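Long-range contacts in Galactose/lactose metabolism regulatory protein GAL80 (Saccharomyces cerevisiae, PDB 3BTV), which binds the activator GAL4 and, when no inducing sugar is present, blocks its activation of the lactose and galactose metabolic genes: residues Y103-M107 with Q134-I138; L110-N116 with A141-R145. The protein carries 1 engineered substitution. All coordinates share one frame; numbering follows the deposited sequence.

Contact 1 of 2, residues Y103-M107 with Q134-I138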
ATOM      1  N   TYR B 103      29.215  15.073   9.214  1.00 71.53           N
ATOM      2  CA  TYR B 103      29.554  16.401   8.718  1.00 71.16           C
ATOM      3  C   TYR B 103      30.743  16.990   9.465  1.00 77.16           C
ATOM      4  O   TYR B 103      31.716  17.432   8.847  1.00 84.39           O
ATOM      5  CB  TYR B 103      28.337  17.320   8.823  1.00 72.14           C
ATOM      6  CG  TYR B 103      28.508  18.685   8.202  1.00 79.52           C
ATOM      7  CD1 TYR B 103      28.419  18.864   6.825  1.00 86.90           C
ATOM      8  CD2 TYR B 103      28.724  19.804   8.997  1.00 83.00           C
ATOM      9  CE1 TYR B 103      28.561  20.124   6.257  1.00 81.72           C
ATOM     10  CE2 TYR B 103      28.866  21.061   8.441  1.00 91.34           C
ATOM     11  CZ  TYR B 103      28.785  21.215   7.071  1.00 97.66           C
ATOM     12  OH  TYR B 103      28.928  22.466   6.517  1.00104.88           O
ATOM     13  N   GLU B 104      30.681  16.974  10.794  1.00 81.11           N
ATOM     14  CA  GLU B 104      31.731  17.606  11.604  1.00 72.63           C
ATOM     15  C   GLU B 104      33.083  16.930  11.413  1.00 69.19           C
ATOM     16  O   GLU B 104      34.116  17.569  11.539  1.00 77.05           O
ATOM     17  CB  GLU B 104      31.360  17.625  13.092  1.00 87.75           C
ATOM     18  CG  GLU B 104      31.614  16.309  13.820  1.00111.33           C
ATOM     19  CD  GLU B 104      30.976  16.264  15.198  1.00123.73           C
ATOM     20  OE1 GLU B 104      29.856  16.801  15.354  1.00125.30           O
ATOM     21  OE2 GLU B 104      31.593  15.686  16.121  1.00121.58           O
ATOM     22  N   VAL B 105      33.072  15.640  11.098  1.00 82.31           N
ATOM     23  CA  VAL B 105      34.317  14.909  10.894  1.00 76.41           C
ATOM     24  C   VAL B 105      34.802  14.971   9.447  1.00 76.13           C
ATOM     25  O   VAL B 105      35.963  15.273   9.188  1.00 78.45           O
ATOM     26  CB  VAL B 105      34.177  13.431  11.283  1.00 76.07           C
ATOM     27  CG1 VAL B 105      35.467  12.696  10.964  1.00 67.85           C
ATOM     28  CG2 VAL B 105      33.842  13.305  12.762  1.00 97.50           C
ATOM     29  N   VAL B 106      33.909  14.682   8.504  1.00 75.00           N
ATOM     30  CA  VAL B 106      34.302  14.564   7.102  1.00 62.52           C
ATOM     31  C   VAL B 106      34.782  15.879   6.479  1.00 74.15           C
ATOM     32  O   VAL B 106      35.729  15.882   5.696  1.00 87.96           O
ATOM     33  CB  VAL B 106      33.172  13.950   6.250  1.00 76.55           C
ATOM     34  CG1 VAL B 106      33.542  13.955   4.775  1.00 74.49           C
ATOM     35  CG2 VAL B 106      32.877  12.524   6.718  1.00 73.32           C
ATOM     36  N   MET B 107      34.145  16.992   6.833  1.00 81.01           N
ATOM     37  CA  MET B 107      34.524  18.284   6.250  1.00 80.02           C
ATOM     38  C   MET B 107      35.985  18.655   6.505  1.00 77.39           C
ATOM     39  O   MET B 107      36.733  18.891   5.552  1.00 92.64           O
ATOM     40  CB  MET B 107      33.568  19.410   6.673  1.00 73.19           C
ATOM     41  CG  MET B 107      32.138  19.214   6.185  1.00 83.76           C
ATOM     42  SD  MET B 107      31.988  18.853   4.416  1.00 88.74           S
ATOM     43  CE  MET B 107      32.044  20.495   3.708  1.00 93.40           C
ATOM     44  N   GLN B 134      23.445  19.379   4.432  1.00 70.55           N
ATOM     45  CA  GLN B 134      24.710  18.757   4.820  1.00 62.96           C
ATOM     46  C   GLN B 134      25.226  17.821   3.736  1.00 55.01           C
ATOM     47  O   GLN B 134      26.420  17.816   3.433  1.00 64.88           O
ATOM     48  CB  GLN B 134      24.542  17.947   6.110  1.00 77.13           C
ATOM     49  CG  GLN B 134      24.688  18.737   7.400  1.00 79.08           C
ATOM     50  CD  GLN B 134      24.856  17.841   8.627  1.00 81.38           C
ATOM     51  OE1 GLN B 134      24.757  16.609   8.545  1.00 74.85           O
ATOM     52  NE2 GLN B 134      25.121  18.460   9.769  1.00 78.18           N
ATOM     53  N   ALA B 135      24.330  17.003   3.176  1.00 57.74           N
ATOM     54  CA  ALA B 135      24.741  16.006   2.184  1.00 60.81           C
ATOM     55  C   ALA B 135      25.370  16.687   0.966  1.00 68.48           C
ATOM     56  O   ALA B 135      26.421  16.270   0.468  1.00 74.11           O
ATOM     57  CB  ALA B 135      23.550  15.123   1.767  1.00 54.26           C
ATOM     58  N   GLU B 136      24.726  17.750   0.501  1.00 68.26           N
ATOM     59  CA  GLU B 136      25.255  18.534  -0.610  1.00 67.04           C
ATOM     60  C   GLU B 136      26.610  19.160  -0.315  1.00 62.83           C
ATOM     61  O   GLU B 136      27.495  19.163  -1.173  1.00 79.43           O
ATOM     62  CB  GLU B 136      24.237  19.578  -1.072  1.00 71.08           C
ATOM     63  CG  GLU B 136      23.249  18.978  -2.058  1.00 58.30           C
ATOM     64  CD  GLU B 136      21.987  19.794  -2.223  1.00 96.28           C
ATOM     65  OE1 GLU B 136      21.865  20.852  -1.566  1.00111.94           O
ATOM     66  OE2 GLU B 136      21.116  19.368  -3.015  1.00 90.91           O
ATOM     67  N   SER B 137      26.800  19.652   0.904  1.00 71.45           N
ATOM     68  CA  SER B 137      28.098  20.215   1.282  1.00 65.22           C
ATOM     69  C   SER B 137      29.178  19.160   1.236  1.00 66.52           C
ATOM     70  O   SER B 137      30.282  19.408   0.751  1.00 68.70           O
ATOM     71  CB  SER B 137      28.063  20.818   2.686  1.00 75.91           C
ATOM     72  OG  SER B 137      27.309  22.014   2.703  1.00 85.04           O
ATOM     73  N   ILE B 138      28.856  17.984   1.766  1.00 63.34           N
ATOM     74  CA  ILE B 138      29.808  16.888   1.800  1.00 65.43           C
ATOM     75  C   ILE B 138      30.126  16.434   0.381  1.00 64.46           C
ATOM     76  O   ILE B 138      31.292  16.205   0.045  1.00 73.62           O
ATOM     77  CB  ILE B 138      29.270  15.691   2.614  1.00 72.14           C
ATOM     78  CG1 ILE B 138      29.121  16.084   4.089  1.00 73.89           C
ATOM     79  CG2 ILE B 138      30.205  14.493   2.472  1.00 60.35           C
ATOM     80  CD1 ILE B 138      28.402  15.061   4.938  1.00 62.73           C
TER
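Two neighbouring crossover helices of the Rossmann domain lie side by side here, and Y103 of one reaches across to Q134, S137 and I138 of the other. The Y103 ring leaves its helix with CG anti to the backbone N (chi1 -174°), a setting that carries the flat group towards helix 132-143. There the aliphatic part of Q134 passes over one of its faces, with CG 4.2 Å from the centroid of the Y103 ring in a CH-pi contact. Beyond CG the glutamine runs on extended, and its amide lies nearly parallel to the ring plane, stacked over the CB-CG end and not over the ring centre, the two planes 8° apart; its CD comes within 3.5 Å of Y103 CB. The amide is held in turn by a hydrogen bond from C130 N to Q134 OE1, which limits its rotation. On the ring's other face sits M107 CG, one helical turn further along and offset toward the rim. S137 fills an edge position, its CB in the ring plane and 3.7 Å from Y103 CE1.

This is the packing expected of successive beta-alpha-beta units in a Rossmann fold: helix 102-112 joins strands 92-95 and 121-125, helix 132-143 joins 121-125 and 148-152, and the two segments run at 12° to each other with axes 10.6 Å apart. Deeper in, the buried I138 and V106 make apolar contacts. I138 CG1 lies 4.0 Å from Y103 CD1, while its branch CG2 meets V106 CG1 at 4.1 Å, the two side chains about at right angles. On the more exposed side M107, bent at chi2 and chi3, curls its sulfur over I138 and brings CE to 3.6 Å from S137 O. Away from this interface, A135 packs on L409 and H412 of helix 405-424.

Contact 2 of 2, residues L110-N116 with A141-R145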
ATOM      1  N   LEU B 110      38.395  16.031   4.903  1.00 78.17           N
ATOM      2  CA  LEU B 110      38.615  16.240   3.478  1.00 73.14           C
ATOM      3  C   LEU B 110      39.606  17.374   3.251  1.00 84.43           C
ATOM      4  O   LEU B 110      40.398  17.341   2.309  1.00101.26           O
ATOM      5  CB  LEU B 110      37.300  16.549   2.766  1.00 71.24           C
ATOM      6  CG  LEU B 110      36.486  15.342   2.317  1.00 78.89           C
ATOM      7  CD1 LEU B 110      35.116  15.780   1.856  1.00 71.50           C
ATOM      8  CD2 LEU B 110      37.223  14.588   1.208  1.00 79.03           C
ATOM      9  N   GLU B 111      39.562  18.377   4.120  1.00 85.13           N
ATOM     10  CA  GLU B 111      40.476  19.505   3.993  1.00 81.18           C
ATOM     11  C   GLU B 111      41.914  19.098   4.299  1.00 92.77           C
ATOM     12  O   GLU B 111      42.817  19.390   3.517  1.00102.66           O
ATOM     13  CB  GLU B 111      40.037  20.674   4.875  1.00 91.56           C
ATOM     14  CG  GLU B 111      40.777  21.972   4.585  1.00 94.55           C
ATOM     15  CD  GLU B 111      40.494  22.510   3.191  1.00113.39           C
ATOM     16  OE1 GLU B 111      39.651  21.917   2.484  1.00121.54           O
ATOM     17  OE2 GLU B 111      41.112  23.527   2.803  1.00124.34           O
ATOM     18  N   PHE B 112      42.127  18.427   5.431  1.00101.04           N
ATOM     19  CA  PHE B 112      43.462  17.945   5.787  1.00100.14           C
ATOM     20  C   PHE B 112      43.912  16.896   4.774  1.00 85.54           C
ATOM     21  O   PHE B 112      45.104  16.705   4.540  1.00101.10           O
ATOM     22  CB  PHE B 112      43.472  17.330   7.191  1.00112.19           C
ATOM     23  CG  PHE B 112      43.101  18.292   8.288  1.00120.58           C
ATOM     24  CD1 PHE B 112      41.959  18.088   9.049  1.00108.88           C
ATOM     25  CD2 PHE B 112      43.902  19.392   8.567  1.00119.59           C
ATOM     26  CE1 PHE B 112      41.616  18.966  10.064  1.00114.48           C
ATOM     27  CE2 PHE B 112      43.566  20.274   9.578  1.00111.06           C
ATOM     28  CZ  PHE B 112      42.423  20.061  10.328  1.00113.89           C
ATOM     29  N   SER B 113      42.932  16.214   4.189  1.00 85.62           N
ATOM     30  CA  SER B 113      43.176  15.179   3.190  1.00 79.01           C
ATOM     31  C   SER B 113      44.104  15.651   2.078  1.00101.98           C
ATOM     32  O   SER B 113      44.744  14.842   1.403  1.00 93.97           O
ATOM     33  CB  SER B 113      41.847  14.739   2.573  1.00 80.79           C
ATOM     34  OG  SER B 113      42.043  14.219   1.269  1.00109.20           O
ATOM     35  N   LYS B 114      44.162  16.962   1.883  1.00101.01           N
ATOM     36  CA  LYS B 114      44.909  17.524   0.768  1.00106.86           C
ATOM     37  C   LYS B 114      46.406  17.259   0.886  1.00 99.80           C
ATOM     38  O   LYS B 114      47.128  17.321  -0.106  1.00104.97           O
ATOM     39  CB  LYS B 114      44.594  19.014   0.604  1.00107.51           C
ATOM     40  CG  LYS B 114      43.107  19.264   0.354  1.00104.34           C
ATOM     41  CD  LYS B 114      42.801  20.699  -0.050  1.00116.34           C
ATOM     42  CE  LYS B 114      41.344  20.831  -0.492  1.00111.92           C
ATOM     43  NZ  LYS B 114      40.979  22.232  -0.850  1.00119.26           N
ATOM     44  N   ASN B 115      46.856  16.931   2.096  1.00109.60           N
ATOM     45  CA  ASN B 115      48.265  16.619   2.350  1.00 98.29           C
ATOM     46  C   ASN B 115      48.601  15.159   2.049  1.00104.61           C
ATOM     47  O   ASN B 115      49.734  14.715   2.255  1.00113.55           O
ATOM     48  CB  ASN B 115      48.635  16.941   3.802  1.00 98.91           C
ATOM     49  CG  ASN B 115      48.300  18.367   4.190  1.00123.81           C
ATOM     50  OD1 ASN B 115      48.227  18.699   5.372  1.00130.87           O
ATOM     51  ND2 ASN B 115      48.093  19.219   3.191  1.00133.36           N
ATOM     52  N   ASN B 116      47.608  14.414   1.576  1.00 92.01           N
ATOM     53  CA  ASN B 116      47.806  13.020   1.197  1.00 90.89           C
ATOM     54  C   ASN B 116      47.624  12.812  -0.301  1.00 92.64           C
ATOM     55  O   ASN B 116      46.501  12.674  -0.781  1.00100.62           O
ATOM     56  CB  ASN B 116      46.845  12.109   1.961  1.00 99.09           C
ATOM     57  CG  ASN B 116      47.073  10.637   1.661  1.00105.71           C
ATOM     58  OD1 ASN B 116      47.972  10.274   0.902  1.00109.19           O
ATOM     59  ND2 ASN B 116      46.257   9.781   2.267  1.00107.20           N
ATOM     60  N   ALA B 141      32.349  19.061  -1.248  1.00 74.68           N
ATOM     61  CA  ALA B 141      33.717  18.987  -0.732  1.00 74.49           C
ATOM     62  C   ALA B 141      34.452  17.731  -1.220  1.00 76.71           C
ATOM     63  O   ALA B 141      35.647  17.776  -1.515  1.00 81.96           O
ATOM     64  CB  ALA B 141      33.729  19.066   0.792  1.00 80.69           C
ATOM     65  N   ALA B 142      33.742  16.609  -1.308  1.00 76.97           N
ATOM     66  CA  ALA B 142      34.357  15.380  -1.797  1.00 75.95           C
ATOM     67  C   ALA B 142      34.709  15.517  -3.273  1.00 77.47           C
ATOM     68  O   ALA B 142      35.810  15.179  -3.698  1.00 82.72           O
ATOM     69  CB  ALA B 142      33.427  14.191  -1.586  1.00 62.44           C
ATOM     70  N   ALA B 143      33.758  16.015  -4.051  1.00 74.82           N
ATOM     71  CA  ALA B 143      33.959  16.191  -5.483  1.00 78.14           C
ATOM     72  C   ALA B 143      35.115  17.146  -5.766  1.00 80.69           C
ATOM     73  O   ALA B 143      36.001  16.835  -6.563  1.00 99.62           O
ATOM     74  CB  ALA B 143      32.670  16.673  -6.145  1.00 73.71           C
ATOM     75  N   GLU B 144      35.126  18.298  -5.103  1.00 93.14           N
ATOM     76  CA  GLU B 144      36.223  19.248  -5.279  1.00 94.61           C
ATOM     77  C   GLU B 144      37.503  18.735  -4.624  1.00 87.92           C
ATOM     78  O   GLU B 144      38.503  19.446  -4.544  1.00 99.32           O
ATOM     79  CB  GLU B 144      35.854  20.640  -4.751  1.00118.60           C
ATOM     80  CG  GLU B 144      35.516  20.698  -3.270  1.00147.81           C
ATOM     81  CD  GLU B 144      35.067  22.082  -2.830  1.00163.29           C
ATOM     82  OE1 GLU B 144      35.819  23.051  -3.059  1.00169.14           O
ATOM     83  OE2 GLU B 144      33.965  22.203  -2.254  1.00168.73           O
ATOM     84  N   ARG B 145      37.461  17.493  -4.156  1.00 92.92           N
ATOM     85  CA  ARG B 145      38.641  16.848  -3.595  1.00 98.29           C
ATOM     86  C   ARG B 145      39.217  15.856  -4.601  1.00 85.47           C
ATOM     87  O   ARG B 145      40.390  15.500  -4.535  1.00 86.91           O
ATOM     88  CB  ARG B 145      38.303  16.135  -2.281  1.00 99.31           C
ATOM     89  CG  ARG B 145      39.482  15.397  -1.655  1.00 85.95           C
ATOM     90  CD  ARG B 145      40.695  16.312  -1.518  1.00 78.02           C
ATOM     91  NE  ARG B 145      41.877  15.583  -1.062  1.00 90.42           N
ATOM     92  CZ  ARG B 145      42.737  14.962  -1.864  1.00 95.74           C
ATOM     93  NH1 ARG B 145      42.549  14.970  -3.175  1.00 83.90           N
ATOM     94  NH2 ARG B 145      43.788  14.331  -1.352  1.00 91.03           N
TER
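R145, just past the end of helix 132-143, reaches back to L110 and S113 with its aliphatic part and then with NE and NH2. Its CB and CG pass obliquely across one branch of L110, CG lying 3.7 Å from L110 CD2. The other branch of the leucine is pressed against the preceding helical turn, with CD1 3.5 Å from A142 N and 3.7 Å from A141 CB. A bend at chi2 (52°) then turns the arginine chain, and CD arrives 3.7 Å from S113 OG. NE donates to S113 OG over 2.7 Å, with the hydroxyl tilted out of the guanidinium plane. NH2 gives a straighter bond, 3.0 Å to S113 O at 158°, meeting that carbonyl from above its plane, and a weak second one to S113 OG. The grip is thus side-on, through NE and one terminal nitrogen. N116 N bonds to S113 O from the opposite face. A leucine in place of R145 would probably leave the hydroxyl of the buried S113 without these donors and its carbonyl with N116 N but no guanidinium. L119, ahead of strand 121-125, packs on both S113 and R145, while F112 faces helix 81-86 and N116 ND2 bonds to I90 O just before strand 92-95.

How the contacts relate
Contacts 1 and 2 illustrate how one helix pair can change its chemistry along its length. Both join helix 102-112 to helix 132-143, the first near their starts and the second at their ends and the turns beyond, with centres about 12 Å apart. Packing is continuous between them, since M107 CE of contact 1 rests 3.7 Å from A141 CB of contact 2. Both are partly buried: two of six touching residues are buried in contact 1, four of seven in contact 2, where K114 is exposed. Contact 1, closer to the chain's centre, relies on aromatic and aliphatic packing between regular helices; contact 2, where the helices give way to turns, adds directed bonds from a cation to serine oxygens.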